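Local coordinates for hypothetical protein PA0115 (Pseudomonas aeruginosa, PDB 1XEB), which probably acts as an acyl-CoA-dependent N-acetyltransferase of the GNAT superfamily, in the ElaA family, at residues Y125-Y137 with D141-A150. Residues are numbered along the deposited sequence; the frame is centred on the assembly and turned at random.
Sequences YGRYGFVAVTEVY and DIPHIGMRRA
Arg149 lays its CB over the centre of the Phe130 ring, a CH-pi contact with CB 3.5 Å from the ring centroid and 12° off its normal. With CG anti to the backbone N (chi1 174°) and an extended chain, the arginine crosses the ring and carries NE to Tyr128 O at its guanidinium edge, a hydrogen bond whose modelled length is doubtfully short. The carbonyl belongs to the turn in which Gly129, at positive phi, closes a Schellman motif through Phe130 N to Tyr125 O and a weak bond from Gly129 N to Gly126 O; Tyr128 N also reaches Tyr125 O, from the opposite face of its plane. Selenomethionine Met147 packs its CB against Phe130 CB and turns at chi3 (76°), leaving SE 3.9 Å from Tyr125 CB and oblique to the Tyr125 ring, a loose Met-aromatic contact.

Paired backbone bonds join Val131 to Arg148, and a second antiparallel ladder joins Tyr137 to His144, its register shifted by two residues. Between them Thr134 OG1 replaces a backbone acceptor, taking the N-H of Gly146 at 2.8 Å. The Tyr137 ring folds back over the strand, with His144 O 3.9 Å above one face, and its OH bonds Ser116. On its other edge strand 142-149 pairs antiparallel with strand 113-118, extending the GNAT sheet, while Tyr128 and Arg149 rest on Leu101 of helix 92-108.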
loop_
_atom_site.group_PDB
_atom_site.type_symbol
_atom_site.label_atom_id
_atom_site.label_comp_id
_atom_site.label_asym_id
_atom_site.label_seq_id
_atom_site.Cartn_x
_atom_site.Cartn_y
_atom_site.Cartn_z
ATOM N N TYR A 125 -13.199 0.652 3.613
ATOM C CA TYR A 125 -12.513 -0.628 3.754
ATOM C C TYR A 125 -13.446 -1.689 4.307
ATOM O O TYR A 125 -13.325 -2.863 3.976
ATOM C CB TYR A 125 -11.299 -0.473 4.675
ATOM C CG TYR A 125 -10.231 0.411 4.095
ATOM C CD1 TYR A 125 -9.402 -0.042 3.073
ATOM C CD2 TYR A 125 -10.079 1.720 4.530
ATOM C CE1 TYR A 125 -8.454 0.790 2.501
ATOM C CE2 TYR A 125 -9.142 2.558 3.963
ATOM C CZ TYR A 125 -8.333 2.093 2.947
ATOM O OH TYR A 125 -7.419 2.951 2.363
ATOM N N GLY A 126 -14.374 -1.273 5.157
ATOM C CA GLY A 126 -15.304 -2.223 5.725
ATOM C C GLY A 126 -16.022 -2.962 4.618
ATOM O O GLY A 126 -16.454 -4.098 4.800
ATOM N N ARG A 127 -16.149 -2.314 3.462
ATOM C CA ARG A 127 -16.818 -2.932 2.321
ATOM C C ARG A 127 -15.927 -3.976 1.673
ATOM O O ARG A 127 -16.393 -4.814 0.898
ATOM C CB ARG A 127 -17.234 -1.871 1.298
ATOM C CG ARG A 127 -18.609 -1.281 1.601
ATOM C CD ARG A 127 -18.585 0.231 1.595
ATOM N NE ARG A 127 -19.694 0.772 2.375
ATOM C CZ ARG A 127 -19.839 2.061 2.668
ATOM N NH1 ARG A 127 -18.937 2.943 2.245
ATOM N NH2 ARG A 127 -20.881 2.467 3.380
ATOM N N TYR A 128 -14.641 -3.923 1.985
ATOM C CA TYR A 128 -13.715 -4.906 1.443
ATOM C C TYR A 128 -13.567 -5.999 2.486
ATOM O O TYR A 128 -12.741 -6.898 2.366
ATOM C CB TYR A 128 -12.371 -4.264 1.144
ATOM C CG TYR A 128 -12.281 -3.662 -0.230
ATOM C CD1 TYR A 128 -11.718 -4.380 -1.283
ATOM C CD2 TYR A 128 -12.718 -2.364 -0.473
ATOM C CE1 TYR A 128 -11.580 -3.815 -2.546
ATOM C CE2 TYR A 128 -12.587 -1.785 -1.732
ATOM C CZ TYR A 128 -12.014 -2.512 -2.762
ATOM O OH TYR A 128 -11.835 -1.936 -4.000
ATOM N N GLY A 129 -14.382 -5.901 3.524
ATOM C CA GLY A 129 -14.345 -6.903 4.561
ATOM C C GLY A 129 -13.443 -6.603 5.730
ATOM O O GLY A 129 -13.238 -7.464 6.585
ATOM N N PHE A 130 -12.894 -5.398 5.782
ATOM C CA PHE A 130 -12.025 -5.047 6.898
ATOM C C PHE A 130 -12.868 -4.606 8.092
ATOM O O PHE A 130 -13.924 -4.008 7.919
ATOM C CB PHE A 130 -11.061 -3.931 6.493
ATOM C CG PHE A 130 -9.921 -4.392 5.617
ATOM C CD1 PHE A 130 -8.714 -4.794 6.178
ATOM C CD2 PHE A 130 -10.055 -4.410 4.232
ATOM C CE1 PHE A 130 -7.642 -5.206 5.363
ATOM C CE2 PHE A 130 -9.008 -4.816 3.417
ATOM C CZ PHE A 130 -7.792 -5.216 3.984
ATOM N N VAL A 131 -12.405 -4.923 9.301
ATOM C CA VAL A 131 -13.099 -4.535 10.527
ATOM C C VAL A 131 -12.089 -3.880 11.462
ATOM O O VAL A 131 -10.920 -4.255 11.475
ATOM C CB VAL A 131 -13.729 -5.764 11.241
ATOM C CG1 VAL A 131 -14.403 -5.330 12.549
ATOM C CG2 VAL A 131 -14.755 -6.428 10.325
ATOM N N ALA A 132 -12.541 -2.905 12.241
ATOM C CA ALA A 132 -11.665 -2.190 13.173
ATOM C C ALA A 132 -11.025 -3.100 14.224
ATOM O O ALA A 132 -11.704 -3.950 14.809
ATOM C CB ALA A 132 -12.451 -1.081 13.863
ATOM N N VAL A 133 -9.725 -2.934 14.462
ATOM C CA VAL A 133 -9.044 -3.754 15.477
ATOM C C VAL A 133 -8.234 -2.967 16.503
ATOM O O VAL A 133 -7.607 -3.551 17.372
ATOM C CB VAL A 133 -8.110 -4.820 14.842
ATOM C CG1 VAL A 133 -8.936 -6.025 14.376
ATOM C CG2 VAL A 133 -7.331 -4.198 13.677
ATOM N N THR A 134 -8.233 -1.646 16.396
ATOM C CA THR A 134 -7.507 -0.819 17.349
ATOM C C THR A 134 -8.352 0.404 17.650
ATOM O O THR A 134 -9.369 0.631 17.006
ATOM C CB THR A 134 -6.135 -0.328 16.795
ATOM O OG1 THR A 134 -6.347 0.558 15.688
ATOM C CG2 THR A 134 -5.286 -1.504 16.351
ATOM N N GLU A 135 -7.943 1.178 18.647
ATOM C CA GLU A 135 -8.657 2.402 18.980
ATOM C C GLU A 135 -8.013 3.390 18.003
ATOM O O GLU A 135 -6.986 3.061 17.397
ATOM C CB GLU A 135 -8.372 2.794 20.428
ATOM C CG GLU A 135 -9.487 3.592 21.116
ATOM C CD GLU A 135 -10.770 2.785 21.345
ATOM O OE1 GLU A 135 -11.562 2.623 20.391
ATOM O OE2 GLU A 135 -10.987 2.307 22.486
ATOM N N VAL A 136 -8.592 4.575 17.817
ATOM C CA VAL A 136 -7.982 5.513 16.878
ATOM C C VAL A 136 -6.686 6.078 17.455
ATOM O O VAL A 136 -6.582 6.319 18.655
ATOM C CB VAL A 136 -8.969 6.665 16.457
ATOM C CG1 VAL A 136 -9.814 7.120 17.640
ATOM C CG2 VAL A 136 -8.184 7.846 15.896
ATOM N N TYR A 137 -5.686 6.238 16.594
ATOM C CA TYR A 137 -4.384 6.769 16.987
ATOM C C TYR A 137 -3.927 7.800 15.964
ATOM O O TYR A 137 -4.512 7.913 14.893
ATOM C CB TYR A 137 -3.359 5.635 17.098
ATOM C CG TYR A 137 -3.248 4.749 15.872
ATOM C CD1 TYR A 137 -2.424 5.097 14.795
ATOM C CD2 TYR A 137 -3.958 3.548 15.793
ATOM C CE1 TYR A 137 -2.312 4.258 13.673
ATOM C CE2 TYR A 137 -3.854 2.714 14.684
ATOM C CZ TYR A 137 -3.032 3.075 13.634
ATOM O OH TYR A 137 -2.939 2.247 12.546
ATOM N N ASP A 141 -0.549 13.634 13.002
ATOM C CA ASP A 141 -1.725 14.300 13.540
ATOM C C ASP A 141 -3.012 13.986 12.769
ATOM O O ASP A 141 -4.010 14.701 12.905
ATOM C CB ASP A 141 -1.512 15.820 13.587
ATOM C CG ASP A 141 -1.936 16.428 14.922
ATOM O OD1 ASP A 141 -1.258 16.140 15.939
ATOM O OD2 ASP A 141 -2.946 17.179 14.956
ATOM N N ILE A 142 -2.990 12.927 11.963
ATOM C CA ILE A 142 -4.173 12.516 11.214
ATOM C C ILE A 142 -4.703 11.251 11.871
ATOM O O ILE A 142 -3.974 10.276 12.037
ATOM C CB ILE A 142 -3.852 12.160 9.760
ATOM C CG1 ILE A 142 -3.337 13.384 8.997
ATOM C CG2 ILE A 142 -5.108 11.604 9.100
ATOM C CD1 ILE A 142 -4.440 14.318 8.503
ATOM N N PRO A 143 -5.984 11.245 12.253
ATOM C CA PRO A 143 -6.507 10.030 12.888
ATOM C C PRO A 143 -6.578 8.810 11.974
ATOM O O PRO A 143 -7.098 8.873 10.864
ATOM C CB PRO A 143 -7.871 10.470 13.422
ATOM C CG PRO A 143 -8.226 11.657 12.577
ATOM C CD PRO A 143 -6.922 12.370 12.397
ATOM N N HIS A 144 -6.031 7.703 12.471
ATOM C CA HIS A 144 -5.982 6.430 11.764
ATOM C C HIS A 144 -6.553 5.358 12.667
ATOM O O HIS A 144 -6.741 5.571 13.857
ATOM C CB HIS A 144 -4.542 6.048 11.424
ATOM C CG HIS A 144 -4.007 6.722 10.204
ATOM N ND1 HIS A 144 -3.880 8.089 10.105
ATOM C CD2 HIS A 144 -3.544 6.213 9.035
ATOM C CE1 HIS A 144 -3.357 8.394 8.930
ATOM N NE2 HIS A 144 -3.143 7.273 8.262
ATOM N N ILE A 145 -6.798 4.190 12.099
ATOM C CA ILE A 145 -7.362 3.097 12.851
ATOM C C ILE A 145 -6.949 1.816 12.142
ATOM O O ILE A 145 -7.063 1.705 10.935
ATOM C CB ILE A 145 -8.912 3.250 12.913
ATOM C CG1 ILE A 145 -9.533 2.150 13.757
ATOM C CG2 ILE A 145 -9.500 3.233 11.509
ATOM C CD1 ILE A 145 -10.998 2.432 14.075
ATOM N N GLY A 146 -6.438 0.857 12.897
ATOM C CA GLY A 146 -6.020 -0.383 12.287
ATOM C C GLY A 146 -7.198 -1.289 12.027
ATOM O O GLY A 146 -8.052 -1.482 12.888
HETATM N N MSE A 147 -7.224 -1.868 10.833
HETATM C CA MSE A 147 -8.298 -2.755 10.431
HETATM C C MSE A 147 -7.722 -4.017 9.827
HETATM O O MSE A 147 -6.681 -3.973 9.163
HETATM C CB MSE A 147 -9.183 -2.054 9.391
HETATM C CG MSE A 147 -9.641 -0.665 9.811
HETATM SE SE MSE A 147 -10.824 0.202 8.527
HETATM C CE MSE A 147 -12.430 -0.801 8.950
ATOM N N ARG A 148 -8.384 -5.147 10.062
ATOM C CA ARG A 148 -7.925 -6.398 9.480
ATOM C C ARG A 148 -9.080 -7.099 8.792
ATOM O O ARG A 148 -10.233 -6.969 9.193
ATOM C CB ARG A 148 -7.299 -7.324 10.530
ATOM C CG ARG A 148 -8.272 -7.880 11.530
ATOM C CD ARG A 148 -8.344 -9.386 11.435
ATOM N NE ARG A 148 -7.055 -10.016 11.674
ATOM C CZ ARG A 148 -6.885 -11.326 11.835
ATOM N NH1 ARG A 148 -5.668 -11.823 12.039
ATOM N NH2 ARG A 148 -7.937 -12.137 11.805
ATOM N N ARG A 149 -8.746 -7.843 7.748
ATOM C CA ARG A 149 -9.721 -8.553 6.960
ATOM C C ARG A 149 -9.581 -10.060 7.083
ATOM O O ARG A 149 -8.506 -10.603 6.859
ATOM C CB ARG A 149 -9.570 -8.135 5.494
ATOM C CG ARG A 149 -10.431 -8.905 4.518
ATOM C CD ARG A 149 -10.157 -8.418 3.107
ATOM N NE ARG A 149 -11.206 -8.818 2.178
ATOM C CZ ARG A 149 -11.201 -9.945 1.482
ATOM N NH1 ARG A 149 -12.211 -10.212 0.671
ATOM N NH2 ARG A 149 -10.180 -10.788 1.583
ATOM N N ALA A 150 -10.689 -10.712 7.438
ATOM C CA ALA A 150 -10.794 -12.168 7.576
ATOM C C ALA A 150 -9.600 -12.845 8.235
ATOM O O ALA A 150 -8.926 -13.639 7.530
ATOM C CB ALA A 150 -11.052 -12.800 6.211
ATOM O OXT ALA A 150 -9.369 -12.579 9.444
#